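Local coordinates for protein acetyltransferase, GNAT family (Colwellia psychrerythraea, PDB 3IWG) that probably transfers an acyl group, most likely acetyl, to an acceptor substrate, at residues K20-F24 and Q202-E206; S26-L31 and S103-L107; N53-F57 and Y69-F75. All blocks are in the same frame, centred on the assembly; numbering follows the deposited sequence.

How the contacts relate
From the N terminus, helix 17-26 contributes the first half of contact 1, and the loop that follows it the first half of contact 2. Strand 53-60 then turns back into strand 65-71, and contact 3 closes this short hairpin. Contact 2 closes next, where residues 103-107 return to 26-31, so it encloses contact 3. Contact 1 closes last, when 202-206 reaches 20-24 across 177 intervening residues, and it encloses the other two; none of the three cross. Contacts 2 and 3 are internal to the N-terminal GNAT-like half, whereas contact 1 joins that half to the C-terminal one. Contact 1 touches both others, which do not touch each other.

Contact 1 (K20-F24 and Q202-E206); sequences KKAYF and QYQTE
Phe24 and Tyr203 both set CG anti to the carbonyl carbon, with chi1 -69° and -50°, and these torsions bring the two rings together between helix and loop. They meet as an offset stack, centroids 4.8 Å apart and planes inclined at 27°. The touch is off-centre: Phe24 CD2 stands over one face of the tyrosine ring toward its rim, 3.6 Å from Tyr203 CD2. Gln202 CB lies over the opposite face, so the ring is held between its own neighbour and the helix. Lys21 lends its aliphatic root, its CB lying 3.7 Å from Tyr203 CE1, while its chain, extended as far as CE and bent at the last torsion, carries the ammonium away to a salt bridge with Asp25. A long lysine suits this border because its methylenes can pack while the charge stays outside. Lys20 comes less close, CB to Tyr203 OH being 4.1 Å, and its NZ bonds to Gln68. An alanine in place of Tyr203 is likely to leave the CD2-CE2 side of Phe24 and the CB of Lys21 without their partner and to open a gap between helix and loop. At the backbone of Phe24, a water lies 2.6 Å from Phe24 O and 3.0 Å from Gln204 OE1, and that amide oxygen also accepts from Leu31 N. The arrangement is an interface between two tandem GNAT-like halves: the first helix of the N-terminal half, 17-26, receives the loop between strands 190-199 and 207-214 of the C-terminal half.

Contact 2 (S26-L31 and S103-L107); sequences SSIVPL and STAEL
Ala105 faces the loop 26-31 with its methyl, and the side chains of Val29 and Leu31 converge on it. Val29 CG2 comes to 3.5 Å from Ala105 CB, while Leu31 CD2 reaches the same methyl at 4.0 Å; so small a residue lets the two loops approach this closely. The Leu31 and Glu106 side chains cross obliquely, Leu31 CD1 lying 3.9 Å from Glu106 CG, while Leu31 CD2 also nears Ser103 OG. At the outer end, Ile28 and Leu107 cross at about a right angle, their CD1 methyls meeting at 3.7 Å in an apolar contact near the surface. Between these packed ends the backbones are joined by Ile28 N to Ala105 O, 3.1 Å and nearly straight at 160°. A water extends the join, giving to Ser26 O and accepting from Leu107 N. The 103-107 side is stiffened from within. Glu106 bends at chi2 (139°) and folds its carboxylate back, so that OE2 takes the hydroxyl of Ser103 OG on its anti lone pair at 2.5 Å and Ser103 N from above the carboxylate plane. Ser103 OG in turn accepts from Ala105 N; a hydroxyl suits the place because it can donate to the carboxylate and accept from an N-H at once. The result is an ST turn combined with a type I beta turn that leads strand 99-103 to Glu106, the N-cap residue of helix 107-116, packed against the loop between the first two helices of the GNAT-like fold.

Contact 3 (N53-F57 and Y69-F75); sequences NLVGF and YYLQPEF
Val55 sits at the tightly packed centre, where Leu71, Gln72 and Phe75 close round it. With CG1 anti to the carbonyl carbon (chi1 -53°), Val55 CG2 lies between the backbone N and the carbonyl carbon and meets Leu71 CD2 at 3.7 Å and Phe75 CZ at 3.9 Å. Gln72 lies at about a right angle across the valine, its OE1 3.3 Å from Val55 CB. A beta-branched residue suits this spot because its two methyls serve different neighbours, CG2 meeting Leu71 and Phe75 and CG1 meeting Gln72 OE1. The next residue is Gly56, a non-hydrogen-bonded partner of Leu71, the two CA atoms only 4.2 Å apart; a CB on Gly56 would fall 2.4 Å from Tyr70 O, so any side chain would probably collide unless the backbone shifted. Backbone bonds flank this pair: Gln72 N gives to Val55 O, 2.8 Å, while Phe57 and Tyr70 form a hydrogen-bonded pair with a bond in each direction. Phe57 O also receives a CA-H contact from Tyr69, 3.4 Å from Tyr69 CA. The other part of the contact is looser. On the opposite face from Leu71, Phe57 and the partly exposed Tyr70 touch lightly, Phe57 CE1 to Tyr70 CB at 3.9 Å. These two aromatics turn to helix 17-26, Phe57 resting on Lys20 and Tyr70 on Ala22 and Tyr23, where broad rings can cover the helix surface. Leu54 reaches the same helix at Leu19. The whole is an antiparallel beta hairpin of the N-terminal GNAT-like half, in which Val55 and Gly56 together face Phe48 of strand 44-50 as a classic beta bulge.

Contact 1 (K20-F24 and Q202-E206)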
ATOM      1  N   LYS A  20     -13.858  -0.893 -20.762  1.00 29.70           N
ATOM      2  CA  LYS A  20     -13.716  -1.697 -19.562  1.00 29.88           C
ATOM      3  C   LYS A  20     -15.048  -1.965 -18.870  1.00 30.80           C
ATOM      4  O   LYS A  20     -15.329  -3.103 -18.430  1.00 29.85           O
ATOM      5  CB  LYS A  20     -12.747  -1.068 -18.575  1.00 29.89           C
ATOM      6  CG  LYS A  20     -11.308  -1.070 -19.063  1.00 29.24           C
ATOM      7  CD  LYS A  20     -10.401  -1.810 -18.095  1.00 29.20           C
ATOM      8  CE  LYS A  20      -9.016  -2.142 -18.678  1.00 26.48           C
ATOM      9  NZ  LYS A  20      -8.243  -2.962 -17.720  1.00 24.15           N
ATOM     10  N   LYS A  21     -15.879  -0.935 -18.782  1.00 31.42           N
ATOM     11  CA  LYS A  21     -17.187  -1.091 -18.154  1.00 32.12           C
ATOM     12  C   LYS A  21     -18.061  -2.104 -18.913  1.00 31.10           C
ATOM     13  O   LYS A  21     -18.785  -2.915 -18.299  1.00 31.68           O
ATOM     14  CB  LYS A  21     -17.895   0.274 -17.980  1.00 33.07           C
ATOM     15  CG  LYS A  21     -19.277   0.184 -17.279  1.00 36.73           C
ATOM     16  CD  LYS A  21     -19.950   1.572 -17.077  1.00 42.37           C
ATOM     17  CE  LYS A  21     -21.369   1.474 -16.371  1.00 44.81           C
ATOM     18  NZ  LYS A  21     -22.216   0.250 -16.750  1.00 44.98           N
ATOM     19  N   ALA A  22     -17.974  -2.112 -20.230  1.00 30.27           N
ATOM     20  CA  ALA A  22     -18.734  -3.094 -20.995  1.00 29.82           C
ATOM     21  C   ALA A  22     -18.144  -4.473 -20.782  1.00 29.69           C
ATOM     22  O   ALA A  22     -18.885  -5.457 -20.636  1.00 29.78           O
ATOM     23  CB  ALA A  22     -18.752  -2.740 -22.449  1.00 30.56           C
ATOM     24  N   TYR A  23     -16.810  -4.555 -20.734  1.00 29.18           N
ATOM     25  CA  TYR A  23     -16.142  -5.836 -20.449  1.00 28.57           C
ATOM     26  C   TYR A  23     -16.705  -6.468 -19.178  1.00 27.91           C
ATOM     27  O   TYR A  23     -17.209  -7.565 -19.218  1.00 27.42           O
ATOM     28  CB  TYR A  23     -14.645  -5.635 -20.350  1.00 28.68           C
ATOM     29  CG  TYR A  23     -13.878  -6.888 -20.023  1.00 28.98           C
ATOM     30  CD1 TYR A  23     -13.777  -7.918 -20.938  1.00 31.81           C
ATOM     31  CD2 TYR A  23     -13.235  -7.025 -18.827  1.00 32.81           C
ATOM     32  CE1 TYR A  23     -13.065  -9.068 -20.656  1.00 34.83           C
ATOM     33  CE2 TYR A  23     -12.499  -8.159 -18.529  1.00 34.34           C
ATOM     34  CZ  TYR A  23     -12.445  -9.191 -19.442  1.00 34.24           C
ATOM     35  OH  TYR A  23     -11.731 -10.310 -19.162  1.00 32.66           O
ATOM     36  N   PHE A  24     -16.748  -5.690 -18.105  1.00 28.66           N
ATOM     37  CA  PHE A  24     -17.229  -6.156 -16.812  1.00 29.35           C
ATOM     38  C   PHE A  24     -18.735  -6.443 -16.782  1.00 28.99           C
ATOM     39  O   PHE A  24     -19.151  -7.464 -16.211  1.00 28.84           O
ATOM     40  CB  PHE A  24     -16.821  -5.181 -15.707  1.00 28.58           C
ATOM     41  CG  PHE A  24     -15.302  -5.184 -15.443  1.00 32.02           C
ATOM     42  CD1 PHE A  24     -14.658  -6.333 -14.996  1.00 33.02           C
ATOM     43  CD2 PHE A  24     -14.528  -4.059 -15.659  1.00 32.15           C
ATOM     44  CE1 PHE A  24     -13.272  -6.346 -14.772  1.00 32.79           C
ATOM     45  CE2 PHE A  24     -13.159  -4.076 -15.454  1.00 30.39           C
ATOM     46  CZ  PHE A  24     -12.533  -5.229 -15.014  1.00 32.01           C
ATOM     47  N   GLN A 202     -15.854   0.149  -8.006  1.00 34.50           N
ATOM     48  CA  GLN A 202     -16.635   0.268  -9.239  1.00 36.48           C
ATOM     49  C   GLN A 202     -17.025  -1.102  -9.791  1.00 35.56           C
ATOM     50  O   GLN A 202     -16.415  -2.110  -9.476  1.00 35.49           O
ATOM     51  CB  GLN A 202     -15.818   0.962 -10.325  1.00 37.52           C
ATOM     52  CG  GLN A 202     -14.513   1.570  -9.819  1.00 43.90           C
ATOM     53  CD  GLN A 202     -13.356   1.446 -10.814  1.00 51.11           C
ATOM     54  OE1 GLN A 202     -12.431   0.630 -10.605  1.00 52.82           O
ATOM     55  NE2 GLN A 202     -13.402   2.250 -11.903  1.00 53.27           N
ATOM     56  N   TYR A 203     -18.036  -1.108 -10.636  1.00 35.52           N
ATOM     57  CA  TYR A 203     -18.461  -2.290 -11.403  1.00 35.44           C
ATOM     58  C   TYR A 203     -19.125  -3.381 -10.601  1.00 34.76           C
ATOM     59  O   TYR A 203     -20.105  -3.996 -11.084  1.00 35.66           O
ATOM     60  CB  TYR A 203     -17.296  -2.943 -12.159  1.00 35.33           C
ATOM     61  CG  TYR A 203     -16.481  -1.978 -12.965  1.00 36.20           C
ATOM     62  CD1 TYR A 203     -17.092  -1.118 -13.870  1.00 37.92           C
ATOM     63  CD2 TYR A 203     -15.100  -1.901 -12.816  1.00 35.57           C
ATOM     64  CE1 TYR A 203     -16.345  -0.208 -14.613  1.00 38.13           C
ATOM     65  CE2 TYR A 203     -14.343  -0.999 -13.581  1.00 36.60           C
ATOM     66  CZ  TYR A 203     -14.978  -0.165 -14.464  1.00 37.32           C
ATOM     67  OH  TYR A 203     -14.262   0.740 -15.202  1.00 40.82           O
ATOM     68  N   GLN A 204     -18.578  -3.689  -9.434  1.00 32.65           N
ATOM     69  CA  GLN A 204     -19.091  -4.812  -8.682  1.00 31.51           C
ATOM     70  C   GLN A 204     -19.490  -4.411  -7.282  1.00 30.87           C
ATOM     71  O   GLN A 204     -19.368  -5.215  -6.352  1.00 30.84           O
ATOM     72  CB  GLN A 204     -18.053  -5.935  -8.688  1.00 31.58           C
ATOM     73  CG  GLN A 204     -17.671  -6.302 -10.096  1.00 31.25           C
ATOM     74  CD  GLN A 204     -16.765  -7.507 -10.254  1.00 30.71           C
ATOM     75  OE1 GLN A 204     -16.621  -7.999 -11.357  1.00 28.23           O
ATOM     76  NE2 GLN A 204     -16.142  -7.968  -9.172  1.00 32.16           N
ATOM     77  N   THR A 205     -20.026  -3.196  -7.140  1.00 30.11           N
ATOM     78  CA  THR A 205     -20.280  -2.602  -5.820  1.00 30.07           C
ATOM     79  C   THR A 205     -21.396  -3.280  -5.009  1.00 29.62           C
ATOM     80  O   THR A 205     -21.748  -2.838  -3.939  1.00 29.16           O
ATOM     81  CB  THR A 205     -20.640  -1.089  -5.939  1.00 30.44           C
ATOM     82  OG1 THR A 205     -21.825  -0.960  -6.724  1.00 31.37           O
ATOM     83  CG2 THR A 205     -19.507  -0.293  -6.582  1.00 30.52           C
ATOM     84  N   GLU A 206     -21.981  -4.336  -5.534  1.00 29.72           N
ATOM     85  CA  GLU A 206     -22.965  -5.087  -4.787  1.00 30.64           C
ATOM     86  C   GLU A 206     -22.310  -6.322  -4.119  1.00 28.95           C
ATOM     87  O   GLU A 206     -22.962  -7.040  -3.372  1.00 28.94           O
ATOM     88  CB  GLU A 206     -24.195  -5.428  -5.676  1.00 31.42           C
ATOM     89  CG  GLU A 206     -23.896  -6.051  -7.102  1.00 37.38           C
ATOM     90  CD  GLU A 206     -23.150  -5.113  -8.166  1.00 42.29           C
ATOM     91  OE1 GLU A 206     -23.759  -4.205  -8.805  1.00 47.49           O
ATOM     92  OE2 GLU A 206     -21.948  -5.315  -8.393  1.00 43.81           O
TER
HETATM   93  O   HOH W   1     -18.356  -7.618 -13.762  1.00 38.34           O

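Contact 2 (S26-L31 and S103-L107)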
ATOM      1  N   SER A  26     -20.437  -7.566 -19.180  1.00 26.75           N
ATOM      2  CA  SER A  26     -20.610  -8.796 -19.905  1.00 26.97           C
ATOM      3  C   SER A  26     -20.326 -10.023 -19.027  1.00 27.02           C
ATOM      4  O   SER A  26     -20.761 -11.073 -19.393  1.00 24.94           O
ATOM      5  CB  SER A  26     -19.680  -8.836 -21.144  1.00 27.74           C
ATOM      6  OG  SER A  26     -18.292  -9.149 -20.780  1.00 29.70           O
ATOM      7  N   SER A  27     -19.559  -9.909 -17.926  1.00 26.80           N
ATOM      8  CA  SER A  27     -19.207 -11.107 -17.096  1.00 26.72           C
ATOM      9  C   SER A  27     -20.443 -11.791 -16.483  1.00 28.13           C
ATOM     10  O   SER A  27     -21.386 -11.122 -16.072  1.00 27.75           O
ATOM     11  CB  SER A  27     -18.218 -10.756 -15.973  1.00 26.52           C
ATOM     12  OG  SER A  27     -18.851 -10.153 -14.850  1.00 23.73           O
ATOM     13  N   ILE A  28     -20.422 -13.125 -16.417  1.00 29.51           N
ATOM     14  CA  ILE A  28     -21.573 -13.903 -15.962  1.00 29.89           C
ATOM     15  C   ILE A  28     -21.674 -13.741 -14.475  1.00 29.20           C
ATOM     16  O   ILE A  28     -22.772 -13.645 -13.930  1.00 29.26           O
ATOM     17  CB  ILE A  28     -21.458 -15.446 -16.300  1.00 30.57           C
ATOM     18  CG1 ILE A  28     -21.408 -15.684 -17.799  1.00 32.18           C
ATOM     19  CG2 ILE A  28     -22.678 -16.237 -15.785  1.00 32.04           C
ATOM     20  CD1 ILE A  28     -22.433 -14.839 -18.585  1.00 30.87           C
ATOM     21  N   VAL A  29     -20.524 -13.731 -13.806  1.00 29.29           N
ATOM     22  CA  VAL A  29     -20.478 -13.421 -12.377  1.00 28.69           C
ATOM     23  C   VAL A  29     -19.492 -12.316 -12.139  1.00 28.71           C
ATOM     24  O   VAL A  29     -18.658 -12.016 -12.988  1.00 29.55           O
ATOM     25  CB  VAL A  29     -20.087 -14.652 -11.517  1.00 29.16           C
ATOM     26  CG1 VAL A  29     -21.267 -15.645 -11.446  1.00 29.20           C
ATOM     27  CG2 VAL A  29     -18.759 -15.303 -12.004  1.00 28.32           C
ATOM     28  N   PRO A  30     -19.531 -11.718 -10.955  1.00 28.24           N
ATOM     29  CA  PRO A  30     -18.408 -10.800 -10.643  1.00 27.20           C
ATOM     30  C   PRO A  30     -17.030 -11.496 -10.725  1.00 26.90           C
ATOM     31  O   PRO A  30     -16.882 -12.650 -10.325  1.00 27.06           O
ATOM     32  CB  PRO A  30     -18.733 -10.333  -9.220  1.00 27.17           C
ATOM     33  CG  PRO A  30     -19.670 -11.455  -8.667  1.00 27.77           C
ATOM     34  CD  PRO A  30     -20.504 -11.832  -9.851  1.00 27.63           C
ATOM     35  N   LEU A  31     -16.052 -10.805 -11.294  1.00 26.08           N
ATOM     36  CA  LEU A  31     -14.706 -11.328 -11.425  1.00 25.58           C
ATOM     37  C   LEU A  31     -13.807 -11.056 -10.203  1.00 25.31           C
ATOM     38  O   LEU A  31     -14.064 -10.176  -9.372  1.00 24.37           O
ATOM     39  CB  LEU A  31     -14.039 -10.760 -12.668  1.00 25.94           C
ATOM     40  CG  LEU A  31     -14.855 -10.900 -13.954  1.00 27.15           C
ATOM     41  CD1 LEU A  31     -14.138 -10.243 -15.099  1.00 24.20           C
ATOM     42  CD2 LEU A  31     -15.132 -12.406 -14.188  1.00 20.09           C
ATOM     43  N   SER A 103     -11.380 -16.549 -17.011  1.00 24.07           N
ATOM     44  CA  SER A 103     -12.335 -17.368 -16.292  1.00 24.16           C
ATOM     45  C   SER A 103     -13.449 -17.853 -17.171  1.00 23.87           C
ATOM     46  O   SER A 103     -13.758 -17.276 -18.213  1.00 24.35           O
ATOM     47  CB  SER A 103     -12.951 -16.646 -15.103  1.00 23.52           C
ATOM     48  OG  SER A 103     -13.900 -15.687 -15.507  1.00 25.21           O
ATOM     49  N   THR A 104     -14.106 -18.867 -16.655  1.00 23.62           N
ATOM     50  CA  THR A 104     -15.321 -19.371 -17.222  1.00 24.25           C
ATOM     51  C   THR A 104     -16.489 -18.400 -17.221  1.00 25.02           C
ATOM     52  O   THR A 104     -17.563 -18.757 -17.727  1.00 25.20           O
ATOM     53  CB  THR A 104     -15.719 -20.636 -16.470  1.00 24.84           C
ATOM     54  OG1 THR A 104     -15.999 -20.304 -15.105  1.00 23.08           O
ATOM     55  CG2 THR A 104     -14.555 -21.653 -16.547  1.00 22.49           C
ATOM     56  N   ALA A 105     -16.292 -17.181 -16.678  1.00 24.67           N
ATOM     57  CA  ALA A 105     -17.335 -16.166 -16.645  1.00 23.63           C
ATOM     58  C   ALA A 105     -17.083 -15.118 -17.696  1.00 23.92           C
ATOM     59  O   ALA A 105     -17.905 -14.171 -17.837  1.00 22.12           O
ATOM     60  CB  ALA A 105     -17.395 -15.484 -15.251  1.00 24.07           C
ATOM     61  N   GLU A 106     -15.952 -15.224 -18.415  1.00 23.93           N
ATOM     62  CA  GLU A 106     -15.730 -14.298 -19.548  1.00 24.43           C
ATOM     63  C   GLU A 106     -15.833 -15.064 -20.880  1.00 24.01           C
ATOM     64  O   GLU A 106     -14.853 -15.604 -21.409  1.00 23.37           O
ATOM     65  CB  GLU A 106     -14.401 -13.536 -19.406  1.00 25.13           C
ATOM     66  CG  GLU A 106     -14.155 -12.887 -18.005  1.00 25.49           C
ATOM     67  CD  GLU A 106     -12.711 -13.045 -17.521  1.00 29.45           C
ATOM     68  OE1 GLU A 106     -11.850 -12.266 -17.973  1.00 29.94           O
ATOM     69  OE2 GLU A 106     -12.450 -13.951 -16.678  1.00 32.85           O
ATOM     70  N   LEU A 107     -17.052 -15.104 -21.417  1.00 23.63           N
ATOM     71  CA  LEU A 107     -17.415 -16.147 -22.385  1.00 22.96           C
ATOM     72  C   LEU A 107     -16.691 -15.911 -23.677  1.00 22.49           C
ATOM     73  O   LEU A 107     -16.057 -16.812 -24.204  1.00 22.89           O
ATOM     74  CB  LEU A 107     -18.936 -16.189 -22.582  1.00 23.77           C
ATOM     75  CG  LEU A 107     -19.798 -16.682 -21.399  1.00 22.56           C
ATOM     76  CD1 LEU A 107     -21.321 -16.552 -21.681  1.00 19.55           C
ATOM     77  CD2 LEU A 107     -19.429 -18.096 -20.990  1.00 20.15           C
TER
HETATM   78  O   HOH W   2     -19.047 -13.169 -21.120  1.00 25.64           O

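Contact 3 (N53-F57 and Y69-F75)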
ATOM      1  N   ASN A  53     -11.141   4.736 -34.653  1.00 43.95           N
ATOM      2  CA  ASN A  53     -11.979   4.620 -33.451  1.00 43.17           C
ATOM      3  C   ASN A  53     -11.603   3.400 -32.588  1.00 41.33           C
ATOM      4  O   ASN A  53     -11.502   2.266 -33.074  1.00 41.37           O
ATOM      5  CB  ASN A  53     -13.492   4.603 -33.782  1.00 43.50           C
ATOM      6  CG  ASN A  53     -14.377   4.689 -32.505  1.00 44.85           C
ATOM      7  OD1 ASN A  53     -15.448   4.078 -32.438  1.00 45.94           O
ATOM      8  ND2 ASN A  53     -13.893   5.421 -31.476  1.00 44.89           N
ATOM      9  N   LEU A  54     -11.425   3.652 -31.302  1.00 39.11           N
ATOM     10  CA  LEU A  54     -11.091   2.620 -30.330  1.00 37.58           C
ATOM     11  C   LEU A  54     -12.269   1.678 -30.021  1.00 36.60           C
ATOM     12  O   LEU A  54     -13.129   2.017 -29.220  1.00 36.47           O
ATOM     13  CB  LEU A  54     -10.649   3.310 -29.049  1.00 37.32           C
ATOM     14  CG  LEU A  54     -10.160   2.454 -27.890  1.00 36.19           C
ATOM     15  CD1 LEU A  54      -9.024   1.551 -28.377  1.00 32.73           C
ATOM     16  CD2 LEU A  54      -9.736   3.418 -26.746  1.00 34.11           C
ATOM     17  N   VAL A  55     -12.285   0.489 -30.621  1.00 35.31           N
ATOM     18  CA  VAL A  55     -13.430  -0.447 -30.502  1.00 34.18           C
ATOM     19  C   VAL A  55     -13.167  -1.738 -29.694  1.00 33.13           C
ATOM     20  O   VAL A  55     -14.044  -2.630 -29.597  1.00 33.31           O
ATOM     21  CB  VAL A  55     -13.930  -0.815 -31.900  1.00 34.20           C
ATOM     22  CG1 VAL A  55     -14.207   0.474 -32.691  1.00 35.23           C
ATOM     23  CG2 VAL A  55     -12.918  -1.695 -32.626  1.00 33.51           C
ATOM     24  N   GLY A  56     -11.966  -1.843 -29.125  1.00 31.40           N
ATOM     25  CA  GLY A  56     -11.635  -2.922 -28.202  1.00 29.99           C
ATOM     26  C   GLY A  56     -10.259  -2.790 -27.586  1.00 28.74           C
ATOM     27  O   GLY A  56      -9.506  -1.882 -27.939  1.00 28.03           O
ATOM     28  N   PHE A  57      -9.911  -3.723 -26.695  1.00 27.01           N
ATOM     29  CA  PHE A  57      -8.610  -3.698 -26.029  1.00 26.14           C
ATOM     30  C   PHE A  57      -8.171  -5.064 -25.452  1.00 26.00           C
ATOM     31  O   PHE A  57      -8.968  -5.995 -25.292  1.00 25.89           O
ATOM     32  CB  PHE A  57      -8.627  -2.683 -24.861  1.00 25.44           C
ATOM     33  CG  PHE A  57      -9.257  -3.238 -23.630  1.00 25.17           C
ATOM     34  CD1 PHE A  57     -10.625  -3.191 -23.454  1.00 27.06           C
ATOM     35  CD2 PHE A  57      -8.496  -3.898 -22.688  1.00 24.15           C
ATOM     36  CE1 PHE A  57     -11.216  -3.754 -22.311  1.00 27.45           C
ATOM     37  CE2 PHE A  57      -9.070  -4.468 -21.581  1.00 22.22           C
ATOM     38  CZ  PHE A  57     -10.425  -4.403 -21.389  1.00 24.61           C
ATOM     39  N   TYR A  69      -9.367  -9.283 -22.614  1.00 27.91           N
ATOM     40  CA  TYR A  69      -9.558  -9.104 -24.054  1.00 28.64           C
ATOM     41  C   TYR A  69     -11.026  -8.762 -24.318  1.00 28.94           C
ATOM     42  O   TYR A  69     -11.946  -9.363 -23.728  1.00 28.92           O
ATOM     43  CB  TYR A  69      -9.205 -10.358 -24.801  1.00 28.50           C
ATOM     44  CG  TYR A  69      -9.479 -10.302 -26.302  1.00 30.17           C
ATOM     45  CD1 TYR A  69     -10.749 -10.549 -26.831  1.00 30.02           C
ATOM     46  CD2 TYR A  69      -8.446 -10.015 -27.196  1.00 31.28           C
ATOM     47  CE1 TYR A  69     -10.975 -10.487 -28.229  1.00 30.19           C
ATOM     48  CE2 TYR A  69      -8.663  -9.942 -28.557  1.00 31.33           C
ATOM     49  CZ  TYR A  69      -9.916 -10.203 -29.068  1.00 30.78           C
ATOM     50  OH  TYR A  69     -10.061 -10.151 -30.414  1.00 31.32           O
ATOM     51  N   TYR A  70     -11.252  -7.783 -25.172  1.00 29.45           N
ATOM     52  CA  TYR A  70     -12.610  -7.368 -25.449  1.00 30.78           C
ATOM     53  C   TYR A  70     -12.653  -6.649 -26.785  1.00 32.49           C
ATOM     54  O   TYR A  70     -11.838  -5.756 -27.031  1.00 33.33           O
ATOM     55  CB  TYR A  70     -13.143  -6.455 -24.345  1.00 30.48           C
ATOM     56  CG  TYR A  70     -14.522  -5.950 -24.616  1.00 30.99           C
ATOM     57  CD1 TYR A  70     -15.619  -6.693 -24.243  1.00 31.18           C
ATOM     58  CD2 TYR A  70     -14.732  -4.762 -25.294  1.00 32.25           C
ATOM     59  CE1 TYR A  70     -16.890  -6.280 -24.498  1.00 30.63           C
ATOM     60  CE2 TYR A  70     -16.022  -4.313 -25.558  1.00 33.92           C
ATOM     61  CZ  TYR A  70     -17.105  -5.091 -25.169  1.00 33.25           C
ATOM     62  OH  TYR A  70     -18.396  -4.696 -25.428  1.00 31.15           O
ATOM     63  N   LEU A  71     -13.604  -7.044 -27.629  1.00 33.69           N
ATOM     64  CA  LEU A  71     -13.979  -6.306 -28.860  1.00 34.83           C
ATOM     65  C   LEU A  71     -15.451  -5.978 -28.851  1.00 35.83           C
ATOM     66  O   LEU A  71     -16.271  -6.802 -28.450  1.00 35.70           O
ATOM     67  CB  LEU A  71     -13.730  -7.159 -30.097  1.00 34.34           C
ATOM     68  CG  LEU A  71     -12.609  -6.651 -30.980  1.00 35.13           C
ATOM     69  CD1 LEU A  71     -12.453  -7.562 -32.184  1.00 36.16           C
ATOM     70  CD2 LEU A  71     -12.853  -5.217 -31.423  1.00 32.85           C
ATOM     71  N   GLN A  72     -15.810  -4.795 -29.305  1.00 38.14           N
ATOM     72  CA  GLN A  72     -17.225  -4.502 -29.445  1.00 40.53           C
ATOM     73  C   GLN A  72     -17.964  -5.686 -30.128  1.00 42.15           C
ATOM     74  O   GLN A  72     -17.413  -6.408 -30.997  1.00 41.53           O
ATOM     75  CB  GLN A  72     -17.464  -3.180 -30.152  1.00 40.94           C
ATOM     76  CG  GLN A  72     -17.555  -2.031 -29.164  1.00 42.38           C
ATOM     77  CD  GLN A  72     -17.223  -0.711 -29.787  1.00 43.83           C
ATOM     78  OE1 GLN A  72     -17.101  -0.615 -31.012  1.00 46.54           O
ATOM     79  NE2 GLN A  72     -17.056   0.325 -28.956  1.00 40.56           N
ATOM     80  N   PRO A  73     -19.188  -5.946 -29.656  1.00 43.97           N
ATOM     81  CA  PRO A  73     -19.821  -7.263 -29.847  1.00 45.40           C
ATOM     82  C   PRO A  73     -20.035  -7.639 -31.295  1.00 46.21           C
ATOM     83  O   PRO A  73     -20.091  -8.833 -31.616  1.00 47.12           O
ATOM     84  CB  PRO A  73     -21.161  -7.129 -29.112  1.00 45.60           C
ATOM     85  CG  PRO A  73     -21.376  -5.635 -28.939  1.00 45.89           C
ATOM     86  CD  PRO A  73     -20.011  -5.027 -28.854  1.00 44.33           C
ATOM     87  N   GLU A  74     -20.117  -6.626 -32.162  1.00 46.77           N
ATOM     88  CA  GLU A  74     -20.397  -6.840 -33.565  1.00 47.38           C
ATOM     89  C   GLU A  74     -19.206  -7.254 -34.444  1.00 47.42           C
ATOM     90  O   GLU A  74     -19.353  -7.277 -35.702  1.00 46.19           O
ATOM     91  CB  GLU A  74     -21.044  -5.581 -34.166  1.00 48.14           C
ATOM     92  CG  GLU A  74     -20.125  -4.373 -34.297  1.00 49.62           C
ATOM     93  CD  GLU A  74     -20.215  -3.399 -33.113  1.00 51.98           C
ATOM     94  OE1 GLU A  74     -20.586  -3.830 -31.980  1.00 53.26           O
ATOM     95  OE2 GLU A  74     -19.887  -2.200 -33.327  1.00 51.09           O
ATOM     96  N   PHE A  75     -18.054  -7.593 -33.832  1.00 46.71           N
ATOM     97  CA  PHE A  75     -16.889  -8.030 -34.625  1.00 46.83           C
ATOM     98  C   PHE A  75     -16.527  -9.508 -34.432  1.00 46.66           C
ATOM     99  O   PHE A  75     -15.367  -9.888 -34.593  1.00 46.89           O
ATOM    100  CB  PHE A  75     -15.643  -7.186 -34.406  1.00 46.57           C
ATOM    101  CG  PHE A  75     -15.863  -5.686 -34.463  1.00 48.98           C
ATOM    102  CD1 PHE A  75     -16.691  -5.047 -33.568  1.00 50.08           C
ATOM    103  CD2 PHE A  75     -15.152  -4.906 -35.357  1.00 50.30           C
ATOM    104  CE1 PHE A  75     -16.832  -3.687 -33.594  1.00 50.87           C
ATOM    105  CE2 PHE A  75     -15.309  -3.531 -35.392  1.00 51.34           C
ATOM    106  CZ  PHE A  75     -16.149  -2.924 -34.512  1.00 50.98           C
TER